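Local coordinates for penicillin-binding protein PbpB (Mycobacterium tuberculosis, PDB 6KGU) that synthesises cross-linked peptidoglycan for the mycobacterial cell wall and binds penicillin and other beta-lactams such as aztreonam, at residues Ala499-Ala504 and Arg508-Ile513. Residues are numbered along the deposited sequence; the frame is centred on the assembly and turned at random.
Sequences AGIATA and RYVIGI
G500 and I511 face each other as an antiparallel hydrogen-bonded pair: G500 N reaches I511 O at 2.9 Å, and I511 N returns a bond to G500 O at 3.0 Å. Two residues on, A502 N gives its hydrogen to Y509 O at 2.9 Å, and Y509 N bonds back to A502 O. R508 N joins in at 2.7 Å from that same A502 O, tilted 24° from the carbonyl plane, so one carbonyl accepts two amides and R508 with Y509 form a classic beta bulge opposite A502. At the non-hydrogen-bonded pairs, A499 with G512 and I501 with V510, the CA atoms sit closer together; A499 CA also makes a CA-H...O contact of 3.2 Å to I511 O.

This bonded backbone is the tight part; side chains add less. On the face of A499, I501 and V510, V510 holds CG1 anti to its backbone N (chi1 -170°), which lays that methyl alongside G500 O at 3.6 Å; I501 CG1 reaches V510 CG1 at 4.5 Å. Helix 390-401 covers this face, Y397 touching both A499 and V510. On the other face A502 CB meets Y509 CB at 4.4 Å, while the tyrosine ring leads away to L541 and M542 of helix 531-544, which also packs on I511 through I537.

The turn end is looser. The peptide bond before T503 is cis, T503 OG1 is hydrogen-bonded to D505 OD1 and N506 N, and R508 is partly exposed. This hairpin lies centrally in the transpeptidase sheet, 493-502 pairing with 473-483 and 509-516 with 220-227; A499's side chain lies about 10 Å from that of S269, probably the acylated serine. Sequence-independent main-chain bonds thus hold the strands, and A502 O absorbs the bulge's extra residue, leaving side chains to pack on helices.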
loop_
_atom_site.group_PDB
_atom_site.type_symbol
_atom_site.label_atom_id
_atom_site.label_comp_id
_atom_site.label_asym_id
_atom_site.label_seq_id
_atom_site.Cartn_x
_atom_site.Cartn_y
_atom_site.Cartn_z
ATOM N N ALA A 499 6.576 -4.112 1.338
ATOM C CA ALA A 499 5.269 -4.690 1.063
ATOM C C ALA A 499 5.372 -6.167 1.382
ATOM O O ALA A 499 6.347 -6.809 0.989
ATOM C CB ALA A 499 4.836 -4.481 -0.392
ATOM N N GLY A 500 4.398 -6.695 2.117
ATOM C CA GLY A 500 4.475 -8.096 2.472
ATOM C C GLY A 500 3.103 -8.717 2.607
ATOM O O GLY A 500 2.071 -8.044 2.523
ATOM N N ILE A 501 3.112 -10.023 2.846
ATOM C CA ILE A 501 1.909 -10.846 2.895
ATOM C C ILE A 501 1.977 -11.689 4.158
ATOM O O ILE A 501 3.011 -12.309 4.435
ATOM C CB ILE A 501 1.799 -11.742 1.644
ATOM C CG1 ILE A 501 1.693 -10.876 0.368
ATOM C CG2 ILE A 501 0.637 -12.718 1.757
ATOM C CD1 ILE A 501 1.939 -11.648 -0.950
ATOM N N ALA A 502 0.902 -11.676 4.938
ATOM C CA ALA A 502 0.748 -12.569 6.092
ATOM C C ALA A 502 -0.413 -13.552 5.838
ATOM O O ALA A 502 -1.572 -13.136 5.807
ATOM C CB ALA A 502 0.499 -11.762 7.357
ATOM N N THR A 503 -0.130 -14.829 5.591
ATOM C CA THR A 503 1.202 -15.380 5.382
ATOM C C THR A 503 1.287 -16.021 3.995
ATOM O O THR A 503 0.293 -16.087 3.270
ATOM C CB THR A 503 1.528 -16.468 6.398
ATOM O OG1 THR A 503 0.576 -17.519 6.224
ATOM C CG2 THR A 503 1.433 -15.937 7.817
ATOM N N ALA A 504 2.464 -16.554 3.665
ATOM C CA ALA A 504 2.664 -17.136 2.338
ATOM C C ALA A 504 1.805 -18.377 2.141
ATOM O O ALA A 504 1.248 -18.594 1.057
ATOM C CB ALA A 504 4.136 -17.480 2.127
ATOM N N ARG A 508 -3.784 -13.820 4.371
ATOM C CA ARG A 508 -4.901 -13.122 4.993
ATOM C C ARG A 508 -4.791 -11.607 4.894
ATOM O O ARG A 508 -5.807 -10.926 4.725
ATOM C CB ARG A 508 -5.011 -13.510 6.480
ATOM C CG ARG A 508 -5.103 -15.013 6.759
ATOM C CD ARG A 508 -4.764 -15.283 8.239
ATOM N NE ARG A 508 -4.826 -16.698 8.605
ATOM C CZ ARG A 508 -5.752 -17.228 9.395
ATOM N NH1 ARG A 508 -6.693 -16.462 9.927
ATOM N NH2 ARG A 508 -5.725 -18.521 9.678
ATOM N N TYR A 509 -3.585 -11.067 5.030
ATOM C CA TYR A 509 -3.361 -9.633 5.107
ATOM C C TYR A 509 -2.224 -9.243 4.182
ATOM O O TYR A 509 -1.211 -9.946 4.090
ATOM C CB TYR A 509 -3.025 -9.191 6.521
ATOM C CG TYR A 509 -4.127 -9.495 7.507
ATOM C CD1 TYR A 509 -5.313 -8.770 7.497
ATOM C CD2 TYR A 509 -3.981 -10.510 8.435
ATOM C CE1 TYR A 509 -6.325 -9.057 8.400
ATOM C CE2 TYR A 509 -4.991 -10.800 9.348
ATOM C CZ TYR A 509 -6.153 -10.069 9.323
ATOM O OH TYR A 509 -7.150 -10.357 10.231
ATOM N N VAL A 510 -2.399 -8.120 3.500
ATOM C CA VAL A 510 -1.360 -7.545 2.661
ATOM C C VAL A 510 -1.044 -6.175 3.235
ATOM O O VAL A 510 -1.957 -5.378 3.481
ATOM C CB VAL A 510 -1.811 -7.463 1.192
ATOM C CG1 VAL A 510 -0.648 -7.087 0.290
ATOM C CG2 VAL A 510 -2.441 -8.789 0.761
ATOM N N ILE A 511 0.237 -5.913 3.483
ATOM C CA ILE A 511 0.662 -4.713 4.186
ATOM C C ILE A 511 1.667 -3.966 3.323
ATOM O O ILE A 511 2.690 -4.538 2.938
ATOM C CB ILE A 511 1.274 -5.051 5.554
ATOM C CG1 ILE A 511 0.237 -5.761 6.433
ATOM C CG2 ILE A 511 1.795 -3.745 6.214
ATOM C CD1 ILE A 511 0.819 -6.463 7.634
ATOM N N GLY A 512 1.391 -2.690 3.044
ATOM C CA GLY A 512 2.331 -1.826 2.332
ATOM C C GLY A 512 2.690 -0.612 3.169
ATOM O O GLY A 512 1.819 -0.003 3.796
ATOM N N ILE A 513 3.971 -0.257 3.167
ATOM C CA ILE A 513 4.512 0.803 4.024
ATOM C C ILE A 513 5.447 1.668 3.184
ATOM O O ILE A 513 6.186 1.154 2.341
ATOM C CB ILE A 513 5.291 0.223 5.233
ATOM C CG1 ILE A 513 4.377 -0.572 6.167
ATOM C CG2 ILE A 513 6.020 1.330 6.048
ATOM C CD1 ILE A 513 5.158 -1.571 7.003
#